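Acetyl-CoA C-acetyltransferase (Syntrophomonas wolfei subsp. wolfei, PDB 7N7Z) probably catalyses the reversible, thiolase-type condensation of two acetyl-CoA molecules into acetoacetyl-CoA and free CoA. Local coordinates at residues L33-V47 / I253-K265. Residues are numbered along the deposited sequence; the frame is centred on the assembly and turned at random.
Sequences LAIIAANAAIERAGV and INDCAAAAVFMSK
Ala-37 and Ala-41 of helix 30-45 lie against Ala-257, Ala-259 and Val-261 of strand 254-264, a helix-on-sheet layer of the N-terminal thiolase domain. Small residues on both surfaces bring the axes of segments 33-45 and 254-264 to 6.6 Å, at a crossing angle of -30°, and no hydrogen bond joins them. The methyls interdigitate: Ala-37 CB sits 4.0 Å from Ala-257 CB and equally far from Ala-259 CB, and Ala-41 CB follows between Ala-259 and Val-261. Every second strand residue faces the helix, and in return Ala-259 CB presses on the helical backbone, 3.3 Å from Ala-37 O. That carbonyl is already bonded to Ala-41 N, so an apolar neighbour costs it little.

Toward the helix C-terminus the strand residues grow larger. Val-261 has CG1 anti to its backbone N (chi1 178°), which turns CG2 to the helix, 3.8 Å from Ala-41 O; its side chain crosses that of Ile-42 at about a right angle. Gly-46 ends the helix in a Schellman motif, its positive phi (75°) suiting a residue without a side chain. Val-47 then folds back onto the strand, its CG2 3.9 Å from CE of Met-263, whose chain bends at chi3.

Further out, strands 8-20 and 113-121 flank strand 254-264 and extend the floor beneath the helix, Ala-45 touching Val-11 and Ala-38 touching Thr-117. Ala-257 N also hydrogen-bonds Thr-16 OG1 on strand 8-20.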
loop_
_atom_site.group_PDB
_atom_site.type_symbol
_atom_site.label_atom_id
_atom_site.label_comp_id
_atom_site.label_asym_id
_atom_site.label_seq_id
_atom_site.Cartn_x
_atom_site.Cartn_y
_atom_site.Cartn_z
ATOM N N LEU B 33 -12.810 20.659 -9.799
ATOM C CA LEU B 33 -14.216 20.729 -10.183
ATOM C C LEU B 33 -14.961 21.739 -9.319
ATOM O O LEU B 33 -15.791 22.505 -9.823
ATOM C CB LEU B 33 -14.872 19.354 -10.062
ATOM C CG LEU B 33 -14.549 18.311 -11.131
ATOM C CD1 LEU B 33 -14.929 16.924 -10.634
ATOM C CD2 LEU B 33 -15.257 18.621 -12.439
ATOM N N ALA B 34 -14.680 21.746 -8.014
ATOM C CA ALA B 34 -15.316 22.707 -7.122
ATOM C C ALA B 34 -14.990 24.137 -7.531
ATOM O O ALA B 34 -15.854 25.019 -7.475
ATOM C CB ALA B 34 -14.875 22.451 -5.680
ATOM N N ILE B 35 -13.746 24.385 -7.946
ATOM C CA ILE B 35 -13.349 25.734 -8.338
ATOM C C ILE B 35 -14.127 26.182 -9.568
ATOM O O ILE B 35 -14.568 27.336 -9.656
ATOM C CB ILE B 35 -11.828 25.790 -8.576
ATOM C CG1 ILE B 35 -11.090 25.881 -7.239
ATOM C CG2 ILE B 35 -11.462 26.973 -9.464
ATOM C CD1 ILE B 35 -9.655 25.430 -7.305
ATOM N N ILE B 36 -14.310 25.283 -10.536
ATOM C CA ILE B 36 -15.038 25.640 -11.750
ATOM C C ILE B 36 -16.495 25.946 -11.423
ATOM O O ILE B 36 -17.053 26.952 -11.877
ATOM C CB ILE B 36 -14.914 24.520 -12.799
ATOM C CG1 ILE B 36 -13.475 24.440 -13.316
ATOM C CG2 ILE B 36 -15.883 24.760 -13.952
ATOM C CD1 ILE B 36 -13.164 23.173 -14.087
ATOM N N ALA B 37 -17.130 25.089 -10.620
ATOM C CA ALA B 37 -18.522 25.321 -10.250
ATOM C C ALA B 37 -18.665 26.572 -9.393
ATOM O O ALA B 37 -19.620 27.340 -9.561
ATOM C CB ALA B 37 -19.077 24.102 -9.512
ATOM N N ALA B 38 -17.726 26.794 -8.470
ATOM C CA ALA B 38 -17.804 27.964 -7.603
ATOM C C ALA B 38 -17.648 29.252 -8.400
ATOM O O ALA B 38 -18.399 30.213 -8.197
ATOM C CB ALA B 38 -16.741 27.879 -6.508
ATOM N N ASN B 39 -16.669 29.295 -9.309
ATOM C CA ASN B 39 -16.480 30.486 -10.131
ATOM C C ASN B 39 -17.718 30.772 -10.970
ATOM O O ASN B 39 -18.118 31.931 -11.128
ATOM C CB ASN B 39 -15.253 30.316 -11.026
ATOM C CG ASN B 39 -13.959 30.625 -10.303
ATOM O OD1 ASN B 39 -13.904 31.516 -9.454
ATOM N ND2 ASN B 39 -12.907 29.887 -10.635
ATOM N N ALA B 40 -18.339 29.724 -11.517
ATOM C CA ALA B 40 -19.550 29.911 -12.305
ATOM C C ALA B 40 -20.654 30.542 -11.468
ATOM O O ALA B 40 -21.280 31.523 -11.881
ATOM C CB ALA B 40 -20.010 28.572 -12.881
ATOM N N ALA B 41 -20.904 29.992 -10.279
ATOM C CA ALA B 41 -21.945 30.546 -9.421
ATOM C C ALA B 41 -21.633 31.987 -9.035
ATOM O O ALA B 41 -22.529 32.839 -9.015
ATOM C CB ALA B 41 -22.111 29.679 -8.174
ATOM N N ILE B 42 -20.366 32.281 -8.736
ATOM C CA ILE B 42 -19.995 33.627 -8.309
ATOM C C ILE B 42 -20.191 34.620 -9.448
ATOM O O ILE B 42 -20.757 35.704 -9.260
ATOM C CB ILE B 42 -18.547 33.650 -7.787
ATOM C CG1 ILE B 42 -18.460 32.909 -6.449
ATOM C CG2 ILE B 42 -18.059 35.088 -7.643
ATOM C CD1 ILE B 42 -17.044 32.692 -5.952
ATOM N N GLU B 43 -19.722 34.271 -10.647
ATOM C CA GLU B 43 -19.897 35.161 -11.789
ATOM C C GLU B 43 -21.375 35.376 -12.088
ATOM O O GLU B 43 -21.816 36.508 -12.321
ATOM C CB GLU B 43 -19.190 34.596 -13.018
ATOM C CG GLU B 43 -19.314 35.498 -14.232
ATOM C CD GLU B 43 -20.595 35.254 -15.004
ATOM O OE1 GLU B 43 -21.398 36.192 -15.169
ATOM O OE2 GLU B 43 -20.786 34.119 -15.471
ATOM N N ARG B 44 -22.152 34.291 -12.118
ATOM C CA ARG B 44 -23.571 34.406 -12.439
ATOM C C ARG B 44 -24.287 35.298 -11.436
ATOM O O ARG B 44 -25.181 36.068 -11.805
ATOM C CB ARG B 44 -24.211 33.019 -12.479
ATOM C CG ARG B 44 -23.737 32.166 -13.641
ATOM C CD ARG B 44 -24.085 30.702 -13.446
ATOM N NE ARG B 44 -23.675 29.898 -14.591
ATOM C CZ ARG B 44 -24.093 28.663 -14.831
ATOM N NH1 ARG B 44 -24.937 28.047 -14.018
ATOM N NH2 ARG B 44 -23.655 28.029 -15.915
ATOM N N ALA B 45 -23.908 35.207 -10.161
ATOM C CA ALA B 45 -24.495 36.085 -9.156
ATOM C C ALA B 45 -24.100 37.538 -9.384
ATOM O O ALA B 45 -24.845 38.448 -9.001
ATOM C CB ALA B 45 -24.070 35.637 -7.757
ATOM N N GLY B 46 -22.949 37.776 -10.005
ATOM C CA GLY B 46 -22.463 39.130 -10.173
ATOM C C GLY B 46 -21.900 39.737 -8.911
ATOM O O GLY B 46 -21.937 40.961 -8.751
ATOM N N VAL B 47 -21.382 38.913 -8.004
ATOM C CA VAL B 47 -20.838 39.372 -6.732
ATOM C C VAL B 47 -19.320 39.353 -6.810
ATOM O O VAL B 47 -18.727 38.443 -7.403
ATOM C CB VAL B 47 -21.335 38.495 -5.567
ATOM C CG1 VAL B 47 -20.652 37.132 -5.595
ATOM C CG2 VAL B 47 -21.088 39.191 -4.237
ATOM N N ILE B 253 -22.122 5.612 -9.922
ATOM C CA ILE B 253 -20.955 6.220 -9.294
ATOM C C ILE B 253 -20.444 7.269 -10.272
ATOM O O ILE B 253 -20.191 6.958 -11.443
ATOM C CB ILE B 253 -19.884 5.166 -8.972
ATOM C CG1 ILE B 253 -20.399 4.186 -7.909
ATOM C CG2 ILE B 253 -18.596 5.817 -8.503
ATOM C CD1 ILE B 253 -21.317 3.097 -8.451
ATOM N N ASN B 254 -20.329 8.517 -9.817
ATOM C CA ASN B 254 -20.154 9.622 -10.751
ATOM C C ASN B 254 -19.403 10.775 -10.104
ATOM O O ASN B 254 -19.334 10.892 -8.879
ATOM C CB ASN B 254 -21.509 10.117 -11.268
ATOM C CG ASN B 254 -22.373 8.995 -11.792
ATOM O OD1 ASN B 254 -23.261 8.503 -11.096
ATOM N ND2 ASN B 254 -22.103 8.565 -13.019
ATOM N N ASP B 255 -18.857 11.637 -10.960
ATOM C CA ASP B 255 -18.129 12.831 -10.555
ATOM C C ASP B 255 -18.961 14.072 -10.853
ATOM O O ASP B 255 -19.637 14.142 -11.886
ATOM C CB ASP B 255 -16.788 12.930 -11.293
ATOM C CG ASP B 255 -15.955 11.669 -11.170
ATOM O OD1 ASP B 255 -16.034 11.000 -10.117
ATOM O OD2 ASP B 255 -15.218 11.350 -12.128
ATOM N N CYS B 256 -18.901 15.055 -9.955
ATOM C CA CYS B 256 -19.596 16.317 -10.184
ATOM C C CYS B 256 -19.256 17.301 -9.076
ATOM O O CYS B 256 -18.841 16.915 -7.980
ATOM C CB CYS B 256 -21.115 16.128 -10.246
ATOM S SG CYS B 256 -22.010 17.646 -10.637
ATOM N N ALA B 257 -19.456 18.583 -9.382
ATOM C CA ALA B 257 -19.365 19.656 -8.405
ATOM C C ALA B 257 -20.470 20.664 -8.682
ATOM O O ALA B 257 -20.720 21.019 -9.838
ATOM C CB ALA B 257 -18.000 20.355 -8.445
ATOM N N ALA B 258 -21.136 21.104 -7.620
ATOM C CA ALA B 258 -22.126 22.167 -7.686
ATOM C C ALA B 258 -21.735 23.274 -6.716
ATOM O O ALA B 258 -20.998 23.049 -5.752
ATOM C CB ALA B 258 -23.531 21.649 -7.357
ATOM N N ALA B 259 -22.231 24.479 -6.982
ATOM C CA ALA B 259 -21.941 25.617 -6.123
ATOM C C ALA B 259 -23.108 26.590 -6.165
ATOM O O ALA B 259 -23.901 26.602 -7.110
ATOM C CB ALA B 259 -20.644 26.318 -6.541
ATOM N N ALA B 260 -23.200 27.414 -5.125
ATOM C CA ALA B 260 -24.282 28.381 -5.020
ATOM C C ALA B 260 -23.838 29.529 -4.129
ATOM O O ALA B 260 -23.070 29.338 -3.182
ATOM C CB ALA B 260 -25.558 27.737 -4.466
ATOM N N VAL B 261 -24.333 30.722 -4.444
ATOM C CA VAL B 261 -24.074 31.927 -3.664
ATOM C C VAL B 261 -25.369 32.311 -2.964
ATOM O O VAL B 261 -26.371 32.622 -3.622
ATOM C CB VAL B 261 -23.561 33.076 -4.545
ATOM C CG1 VAL B 261 -23.348 34.333 -3.705
ATOM C CG2 VAL B 261 -22.278 32.672 -5.250
ATOM N N PHE B 262 -25.350 32.289 -1.635
ATOM C CA PHE B 262 -26.504 32.639 -0.823
ATOM C C PHE B 262 -26.301 34.017 -0.207
ATOM O O PHE B 262 -25.169 34.460 0.010
ATOM C CB PHE B 262 -26.736 31.598 0.274
ATOM C CG PHE B 262 -27.038 30.225 -0.256
ATOM C CD1 PHE B 262 -26.014 29.338 -0.538
ATOM C CD2 PHE B 262 -28.344 29.826 -0.481
ATOM C CE1 PHE B 262 -26.286 28.076 -1.032
ATOM C CE2 PHE B 262 -28.623 28.565 -0.976
ATOM C CZ PHE B 262 -27.592 27.690 -1.251
ATOM N N MET B 263 -27.414 34.694 0.071
ATOM C CA MET B 263 -27.361 36.052 0.586
ATOM C C MET B 263 -28.605 36.344 1.407
ATOM O O MET B 263 -29.681 35.795 1.154
ATOM C CB MET B 263 -27.265 37.082 -0.543
ATOM C CG MET B 263 -25.885 37.233 -1.133
ATOM S SD MET B 263 -25.831 38.531 -2.382
ATOM C CE MET B 263 -24.635 37.828 -3.515
ATOM N N SER B 264 -28.446 37.225 2.390
ATOM C CA SER B 264 -29.604 37.837 3.019
ATOM C C SER B 264 -30.343 38.680 1.988
ATOM O O SER B 264 -29.728 39.316 1.126
ATOM C CB SER B 264 -29.176 38.700 4.206
ATOM O OG SER B 264 -28.507 39.870 3.766
ATOM N N LYS B 265 -31.675 38.663 2.064
ATOM C CA LYS B 265 -32.481 39.447 1.134
ATOM C C LYS B 265 -32.013 40.895 1.081
ATOM O O LYS B 265 -31.961 41.503 0.006
ATOM C CB LYS B 265 -33.953 39.378 1.544
ATOM C CG LYS B 265 -34.946 39.517 0.397
ATOM C CD LYS B 265 -36.375 39.532 0.925
ATOM C CE LYS B 265 -37.387 39.827 -0.170
ATOM N NZ LYS B 265 -37.765 38.597 -0.926
#